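Local coordinates for protein carbohydrate kinase, FGGY (Rhodospirillum rubrum, PDB 3IFR) that probably transfers a phosphate group from ATP to D-xylulose, as a xylulokinase of the FGGY family of carbohydrate kinases, at residues Ala34-Thr39 with Trp56-Ala61; Gly84-Val89 with Gly162-Ile167. All coordinates share one frame; numbering follows the deposited sequence.

Contact 1: residues Ala34-Thr39 with Trp56-Ala61; sequences ASRPTT and WDNARA
R36 and N58 meet where the end of an edge strand lies over a helix, and their CA atoms stand 5.9 Å apart. CB of R36 rests on the carboxamide of N58, with R36 CB to N58 CG at 3.6 Å. The amide end of N58 then reaches on to the backbone carbonyl of P37 and the hydroxyl of T38. T38 and N58 approach each other at a slant. Farther along the helix, A61 offers its methyl to the guanidinium group of R36; the approach is oblique, with A61 CB 3.8 Å from R36 NE and 4.1 Å from R36 NH2.

The course of the arginine explains this second touch. CG lies beside the backbone N, opposite the carbonyl carbon (chi1 -69°), and a further bend at chi2 folds the chain back along its own strand. R36 NH1 can thus donate to S35 O at 2.6 Å, a fairly straight bond (161° at the hydrogen) lying nearly in the guanidinium plane, while NH2 forms a salt bridge with E65, one turn beyond A61. Replacing R36 with an alanine would probably uncover the methyl of A61 and deprive E65 of this charged partner. On the side of N58, T38 OG1 also makes a weak hydrogen bond to T19.

Strand and helix run nearly antiparallel, at 155° with 8.1 Å between their axes, within the actin-like ATPase fold of the N-terminal domain. Backbone bonds of A34, R36 and T38 to A21, T19 and T17 join strand 29-37, outermost in its sheet, to strand 18-25. Helix 52-70 packs against this border, and its W56 turns to helices 163-172 and 225-231.

Contact 2: residues Gly84-Val89 with Gly162-Ile167; sequences GMLPAV and GSYDYI
G84 closes strand 77-84 of the actin-like ATPase fold, and there its backbone N comes within 3.2 Å of Y164 CD2, at an oblique angle to the ring. The loop that follows, with its cis peptide bond before P87, lies across the N-terminus of helix 163-172, where G162 is the N-cap. At G84 a beta carbon would point toward this helix end, close to S163 OG and to the tyrosine ring.

The CB of M85, a selenomethionine, points away from the helix, but its chain, bent at chi2 and chi3, brings SE back to 3.3 Å from S163 OG; it also touches W55. S163 OG donates to M85 O at 3.0 Å, in the carbonyl plane; with chi1 at 54°, OG sits between the backbone N and the carbonyl carbon. A water donates a second bond to M85 O at 2.9 Å and accepts from A88 N and from S163 N, tying M85 and A88, on either side of the cis peptide, to an amide in the first helical turn.

L86 runs obliquely across Y164: CB approaches CE2 at 4.2 Å, and CD1 reaches OH at 3.4 Å. That hydroxyl is hydrogen-bonded to D178, which helps fix the ring beside the leucine. P87 faces the other way, toward W181 and E184 of helix 179-185.

A88 brings the loop back to the helix start, its CB lying 4.0 Å from S163 CB. G162 N is held by D165 OD2 through the anti lone pair, one half of a capping box whose reciprocal bond a glycine cannot make. The carbonyl of A88 accepts from W181 NE1 and receives a CA-H...O contact as well, with G162 CA 3.3 Å from A88 O and an angle of 150° at the hydrogen.

Contacts 1 and 2 lie 14 Å apart between centres, in series along the sequence. They meet directly where helix 52-70 packs on helix 163-172: W56 N is 3.9 Å from I167 CD1. The neighbouring W55 also lies at this junction, touched by M85, S163 and I167. Contact 1 is at the partly buried border of the N-terminal sheet, its centre about 20 Å from that of the chain; contact 2, buried at the end of the central strand 77-84, is about 13 Å from it. Contact 2 is also the one beside a bound phosphate, about 5 Å from the side chain of L86; the ion probably came from the crystallisation liquor, though it may mark a pocket.

Contact 1: residues Ala34-Thr39 with Trp56-Ala61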
ATOM      1  N   ALA A  34      12.948  -8.568 -14.129  1.00 26.75           N
ATOM      2  CA  ALA A  34      13.057  -7.461 -15.097  1.00 23.29           C
ATOM      3  C   ALA A  34      12.272  -6.212 -14.678  1.00 21.88           C
ATOM      4  O   ALA A  34      11.196  -6.320 -14.098  1.00 19.67           O
ATOM      5  CB  ALA A  34      12.633  -7.914 -16.488  1.00 23.62           C
ATOM      6  N   SER A  35      12.817  -5.029 -14.980  1.00 21.99           N
ATOM      7  CA  SER A  35      12.114  -3.787 -14.702  1.00 21.71           C
ATOM      8  C   SER A  35      12.189  -2.749 -15.817  1.00 23.72           C
ATOM      9  O   SER A  35      12.991  -2.849 -16.739  1.00 24.19           O
ATOM     10  CB  SER A  35      12.585  -3.159 -13.393  1.00 20.86           C
ATOM     11  OG  SER A  35      13.861  -2.578 -13.547  1.00 24.82           O
ATOM     12  N   ARG A  36      11.326  -1.744 -15.711  1.00 22.56           N
ATOM     13  CA  ARG A  36      11.283  -0.658 -16.670  1.00 22.75           C
ATOM     14  C   ARG A  36      10.672   0.524 -15.938  1.00 25.23           C
ATOM     15  O   ARG A  36       9.707   0.360 -15.169  1.00 22.77           O
ATOM     16  CB  ARG A  36      10.411  -1.001 -17.898  1.00 20.90           C
ATOM     17  CG  ARG A  36      10.939  -2.077 -18.869  1.00 20.42           C
ATOM     18  CD  ARG A  36      12.279  -1.688 -19.502  1.00 23.86           C
ATOM     19  NE  ARG A  36      12.704  -2.647 -20.527  1.00 24.30           N
ATOM     20  CZ  ARG A  36      13.356  -3.772 -20.255  1.00 21.43           C
ATOM     21  NH1 ARG A  36      13.629  -4.062 -18.998  1.00 20.37           N
ATOM     22  NH2 ARG A  36      13.722  -4.612 -21.227  1.00 19.97           N
ATOM     23  N   PRO A  37      11.217   1.727 -16.190  1.00 26.84           N
ATOM     24  CA  PRO A  37      10.710   2.955 -15.588  1.00 25.55           C
ATOM     25  C   PRO A  37       9.312   3.308 -16.145  1.00 24.16           C
ATOM     26  O   PRO A  37       8.990   2.992 -17.298  1.00 19.69           O
ATOM     27  CB  PRO A  37      11.750   4.007 -16.040  1.00 24.93           C
ATOM     28  CG  PRO A  37      12.925   3.217 -16.499  1.00 26.63           C
ATOM     29  CD  PRO A  37      12.326   2.008 -17.118  1.00 24.29           C
ATOM     30  N   THR A  38       8.500   3.961 -15.320  1.00 21.69           N
ATOM     31  CA  THR A  38       7.172   4.375 -15.734  1.00 24.82           C
ATOM     32  C   THR A  38       7.140   5.811 -15.401  1.00 26.01           C
ATOM     33  O   THR A  38       7.728   6.188 -14.384  1.00 22.49           O
ATOM     34  CB  THR A  38       6.102   3.718 -14.882  1.00 25.08           C
ATOM     35  OG1 THR A  38       6.226   2.305 -15.015  1.00 23.74           O
ATOM     36  CG2 THR A  38       4.706   4.195 -15.287  1.00 22.82           C
ATOM     37  N   THR A  39       6.477   6.611 -16.247  1.00 26.27           N
ATOM     38  CA  THR A  39       6.431   8.055 -16.044  1.00 26.18           C
ATOM     39  C   THR A  39       5.186   8.494 -15.273  1.00 28.33           C
ATOM     40  O   THR A  39       4.051   8.161 -15.650  1.00 27.88           O
ATOM     41  CB  THR A  39       6.456   8.824 -17.374  1.00 31.45           C
ATOM     42  OG1 THR A  39       7.583   8.416 -18.161  1.00 28.84           O
ATOM     43  CG2 THR A  39       6.512  10.335 -17.113  1.00 27.68           C
ATOM     44  N   TRP A  56       1.554  -1.174 -20.543  1.00 18.23           N
ATOM     45  CA  TRP A  56       1.431  -2.358 -21.396  1.00 20.06           C
ATOM     46  C   TRP A  56       2.715  -2.620 -22.132  1.00 19.85           C
ATOM     47  O   TRP A  56       3.160  -3.753 -22.260  1.00 21.46           O
ATOM     48  CB  TRP A  56       0.286  -2.185 -22.398  1.00 19.75           C
ATOM     49  CG  TRP A  56       0.178  -3.323 -23.339  1.00 22.65           C
ATOM     50  CD1 TRP A  56       0.285  -3.262 -24.692  1.00 20.85           C
ATOM     51  CD2 TRP A  56       0.015  -4.719 -23.014  1.00 22.91           C
ATOM     52  NE1 TRP A  56       0.150  -4.516 -25.236  1.00 23.06           N
ATOM     53  CE2 TRP A  56      -0.011  -5.432 -24.234  1.00 21.77           C
ATOM     54  CE3 TRP A  56      -0.126  -5.434 -21.814  1.00 22.95           C
ATOM     55  CZ2 TRP A  56      -0.192  -6.823 -24.303  1.00 21.29           C
ATOM     56  CZ3 TRP A  56      -0.307  -6.832 -21.887  1.00 22.87           C
ATOM     57  CH2 TRP A  56      -0.343  -7.504 -23.135  1.00 20.76           C
ATOM     58  N   ASP A  57       3.320  -1.548 -22.624  1.00 20.70           N
ATOM     59  CA  ASP A  57       4.628  -1.663 -23.240  1.00 18.73           C
ATOM     60  C   ASP A  57       5.694  -2.095 -22.272  1.00 18.89           C
ATOM     61  O   ASP A  57       6.494  -2.964 -22.590  1.00 20.88           O
ATOM     62  CB  ASP A  57       5.036  -0.369 -23.904  1.00 22.69           C
ATOM     63  CG  ASP A  57       5.448  -0.608 -25.303  1.00 28.58           C
ATOM     64  OD1 ASP A  57       6.667  -0.503 -25.570  1.00 29.47           O
ATOM     65  OD2 ASP A  57       4.530  -0.983 -26.098  1.00 27.26           O
ATOM     66  N   ASN A  58       5.734  -1.459 -21.101  1.00 21.63           N
ATOM     67  CA  ASN A  58       6.581  -1.948 -19.998  1.00 21.52           C
ATOM     68  C   ASN A  58       6.316  -3.437 -19.741  1.00 18.73           C
ATOM     69  O   ASN A  58       7.250  -4.240 -19.731  1.00 17.56           O
ATOM     70  CB  ASN A  58       6.350  -1.154 -18.715  1.00 19.70           C
ATOM     71  CG  ASN A  58       7.122   0.175 -18.651  1.00 20.55           C
ATOM     72  OD1 ASN A  58       7.101   0.838 -17.607  1.00 23.32           O
ATOM     73  ND2 ASN A  58       7.783   0.569 -19.726  1.00 19.44           N
ATOM     74  N   ALA A  59       5.046  -3.834 -19.619  1.00 19.21           N
ATOM     75  CA  ALA A  59       4.761  -5.245 -19.279  1.00 18.17           C
ATOM     76  C   ALA A  59       5.254  -6.244 -20.345  1.00 18.20           C
ATOM     77  O   ALA A  59       5.805  -7.265 -20.016  1.00 20.05           O
ATOM     78  CB  ALA A  59       3.268  -5.460 -18.989  1.00 20.87           C
ATOM     79  N   ARG A  60       5.012  -5.961 -21.614  1.00 18.61           N
ATOM     80  CA  ARG A  60       5.543  -6.766 -22.693  1.00 19.14           C
ATOM     81  C   ARG A  60       7.022  -6.895 -22.610  1.00 18.50           C
ATOM     82  O   ARG A  60       7.531  -7.983 -22.749  1.00 21.91           O
ATOM     83  CB  ARG A  60       5.220  -6.094 -24.035  1.00 23.24           C
ATOM     84  CG  ARG A  60       3.777  -6.270 -24.459  1.00 23.36           C
ATOM     85  CD  ARG A  60       3.505  -5.442 -25.646  1.00 23.63           C
ATOM     86  NE  ARG A  60       4.167  -6.026 -26.808  1.00 28.58           N
ATOM     87  CZ  ARG A  60       4.536  -5.338 -27.890  1.00 28.86           C
ATOM     88  NH1 ARG A  60       4.331  -4.026 -27.955  1.00 28.16           N
ATOM     89  NH2 ARG A  60       5.139  -5.975 -28.890  1.00 28.92           N
ATOM     90  N   ALA A  61       7.725  -5.789 -22.390  1.00 17.65           N
ATOM     91  CA  ALA A  61       9.207  -5.802 -22.373  1.00 21.01           C
ATOM     92  C   ALA A  61       9.807  -6.683 -21.275  1.00 23.35           C
ATOM     93  O   ALA A  61      10.767  -7.452 -21.485  1.00 26.84           O
ATOM     94  CB  ALA A  61       9.744  -4.386 -22.215  1.00 19.11           C
TER

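Contact 2: residues Gly84-Val89 with Gly162-Ile167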
ATOM      1  N   GLY A  84      -0.445  -4.081  -8.907  1.00 17.41           N
ATOM      2  CA  GLY A  84      -0.025  -2.732  -9.200  1.00 16.75           C
ATOM      3  C   GLY A  84      -0.692  -1.741  -8.257  1.00 19.26           C
ATOM      4  O   GLY A  84      -1.462  -2.117  -7.376  1.00 17.27           O
HETATM    5  N   MSE A  85      -0.424  -0.453  -8.451  1.00 21.24           N
HETATM    6  CA  MSE A  85      -1.017   0.564  -7.580  1.00 20.15           C
HETATM    7  C   MSE A  85      -2.556   0.653  -7.746  1.00 18.97           C
HETATM    8  O   MSE A  85      -3.098   0.311  -8.790  1.00 17.88           O
HETATM    9  CB  MSE A  85      -0.312   1.903  -7.788  1.00 18.66           C
HETATM   10  CG  MSE A  85      -0.931   2.814  -8.851  1.00 25.60           C
HETATM   11 SE   MSE A  85      -0.933   2.206 -10.744  1.00 37.33          SE
HETATM   12  CE  MSE A  85       0.882   2.749 -11.350  1.00 23.28           C
ATOM     13  N   LEU A  86      -3.250   1.088  -6.705  1.00 19.99           N
ATOM     14  CA  LEU A  86      -4.699   1.288  -6.780  1.00 20.48           C
ATOM     15  C   LEU A  86      -5.123   2.369  -5.765  1.00 24.18           C
ATOM     16  O   LEU A  86      -4.359   2.730  -4.861  1.00 23.20           O
ATOM     17  CB  LEU A  86      -5.459  -0.035  -6.475  1.00 19.44           C
ATOM     18  CG  LEU A  86      -5.483  -0.571  -5.032  1.00 19.33           C
ATOM     19  CD1 LEU A  86      -6.489  -1.719  -4.845  1.00 20.81           C
ATOM     20  CD2 LEU A  86      -4.080  -1.021  -4.577  1.00 18.19           C
ATOM     21  N   PRO A  87      -6.332   2.907  -5.932  1.00 22.07           N
ATOM     22  CA  PRO A  87      -7.139   2.682  -7.140  1.00 19.52           C
ATOM     23  C   PRO A  87      -6.720   3.665  -8.231  1.00 22.86           C
ATOM     24  O   PRO A  87      -6.775   4.883  -8.017  1.00 21.29           O
ATOM     25  CB  PRO A  87      -8.554   3.009  -6.687  1.00 19.14           C
ATOM     26  CG  PRO A  87      -8.483   3.233  -5.190  1.00 20.88           C
ATOM     27  CD  PRO A  87      -7.077   3.609  -4.882  1.00 23.16           C
ATOM     28  N   ALA A  88      -6.262   3.153  -9.374  1.00 19.72           N
ATOM     29  CA  ALA A  88      -5.980   4.011 -10.487  1.00 17.54           C
ATOM     30  C   ALA A  88      -7.322   4.089 -11.196  1.00 19.81           C
ATOM     31  O   ALA A  88      -8.177   3.199 -11.041  1.00 18.23           O
ATOM     32  CB  ALA A  88      -4.914   3.403 -11.377  1.00 19.15           C
ATOM     33  N   VAL A  89      -7.539   5.171 -11.927  1.00 19.39           N
ATOM     34  CA  VAL A  89      -8.749   5.319 -12.713  1.00 20.02           C
ATOM     35  C   VAL A  89      -8.383   5.326 -14.182  1.00 20.69           C
ATOM     36  O   VAL A  89      -7.753   6.269 -14.672  1.00 21.72           O
ATOM     37  CB  VAL A  89      -9.478   6.628 -12.373  1.00 22.78           C
ATOM     38  CG1 VAL A  89     -10.640   6.875 -13.339  1.00 20.56           C
ATOM     39  CG2 VAL A  89      -9.964   6.615 -10.907  1.00 19.61           C
ATOM     40  N   GLY A 162      -8.965  -0.253 -13.021  1.00 17.24           N
ATOM     41  CA  GLY A 162      -7.738   0.191 -12.414  1.00 15.69           C
ATOM     42  C   GLY A 162      -6.594  -0.233 -13.293  1.00 18.83           C
ATOM     43  O   GLY A 162      -6.819  -0.755 -14.379  1.00 16.47           O
ATOM     44  N   SER A 163      -5.360  -0.046 -12.819  1.00 18.05           N
ATOM     45  CA  SER A 163      -4.206  -0.235 -13.680  1.00 17.54           C
ATOM     46  C   SER A 163      -4.002  -1.698 -13.990  1.00 16.39           C
ATOM     47  O   SER A 163      -3.996  -2.078 -15.138  1.00 18.45           O
ATOM     48  CB  SER A 163      -2.952   0.296 -13.017  1.00 17.34           C
ATOM     49  OG  SER A 163      -2.831  -0.317 -11.747  1.00 21.05           O
ATOM     50  N   TYR A 164      -3.843  -2.518 -12.966  1.00 16.01           N
ATOM     51  CA  TYR A 164      -3.609  -3.940 -13.193  1.00 17.07           C
ATOM     52  C   TYR A 164      -4.877  -4.607 -13.792  1.00 17.56           C
ATOM     53  O   TYR A 164      -4.772  -5.587 -14.562  1.00 15.98           O
ATOM     54  CB  TYR A 164      -2.985  -4.660 -11.929  1.00 14.73           C
ATOM     55  CG  TYR A 164      -3.805  -4.566 -10.632  1.00 15.85           C
ATOM     56  CD1 TYR A 164      -4.910  -5.424 -10.400  1.00 16.83           C
ATOM     57  CD2 TYR A 164      -3.512  -3.607  -9.668  1.00 13.21           C
ATOM     58  CE1 TYR A 164      -5.688  -5.310  -9.225  1.00 15.29           C
ATOM     59  CE2 TYR A 164      -4.248  -3.494  -8.509  1.00 13.92           C
ATOM     60  CZ  TYR A 164      -5.339  -4.337  -8.283  1.00 16.26           C
ATOM     61  OH  TYR A 164      -6.073  -4.202  -7.120  1.00 14.90           O
ATOM     62  N   ASP A 165      -6.073  -4.074 -13.499  1.00 15.84           N
ATOM     63  CA  ASP A 165      -7.264  -4.628 -14.189  1.00 17.52           C
ATOM     64  C   ASP A 165      -7.126  -4.451 -15.717  1.00 21.03           C
ATOM     65  O   ASP A 165      -7.477  -5.322 -16.532  1.00 17.85           O
ATOM     66  CB  ASP A 165      -8.545  -3.928 -13.759  1.00 16.96           C
ATOM     67  CG  ASP A 165      -8.784  -3.974 -12.257  1.00 18.76           C
ATOM     68  OD1 ASP A 165      -8.646  -5.055 -11.645  1.00 18.64           O
ATOM     69  OD2 ASP A 165      -9.178  -2.912 -11.693  1.00 18.54           O
ATOM     70  N   TYR A 166      -6.600  -3.295 -16.118  1.00 20.05           N
ATOM     71  CA  TYR A 166      -6.489  -3.042 -17.526  1.00 17.76           C
ATOM     72  C   TYR A 166      -5.501  -4.018 -18.201  1.00 17.49           C
ATOM     73  O   TYR A 166      -5.792  -4.598 -19.240  1.00 18.51           O
ATOM     74  CB  TYR A 166      -6.122  -1.577 -17.761  1.00 17.97           C
ATOM     75  CG  TYR A 166      -5.826  -1.266 -19.193  1.00 15.04           C
ATOM     76  CD1 TYR A 166      -6.819  -1.383 -20.149  1.00 16.14           C
ATOM     77  CD2 TYR A 166      -4.554  -0.882 -19.591  1.00 14.48           C
ATOM     78  CE1 TYR A 166      -6.551  -1.100 -21.479  1.00 19.26           C
ATOM     79  CE2 TYR A 166      -4.264  -0.601 -20.903  1.00 16.04           C
ATOM     80  CZ  TYR A 166      -5.272  -0.688 -21.847  1.00 20.38           C
ATOM     81  OH  TYR A 166      -5.037  -0.407 -23.170  1.00 20.13           O
ATOM     82  N   ILE A 167      -4.350  -4.223 -17.581  1.00 19.19           N
ATOM     83  CA  ILE A 167      -3.358  -5.142 -18.092  1.00 17.29           C
ATOM     84  C   ILE A 167      -3.952  -6.535 -18.199  1.00 20.21           C
ATOM     85  O   ILE A 167      -3.875  -7.150 -19.259  1.00 21.69           O
ATOM     86  CB  ILE A 167      -2.111  -5.118 -17.176  1.00 19.58           C
ATOM     87  CG1 ILE A 167      -1.561  -3.685 -17.105  1.00 18.59           C
ATOM     88  CG2 ILE A 167      -1.040  -6.097 -17.669  1.00 15.72           C
ATOM     89  CD1 ILE A 167      -1.019  -3.169 -18.467  1.00 17.33           C
TER
HETATM   90  O   HOH W   1      -5.742   0.389  -9.854  1.00 20.56           O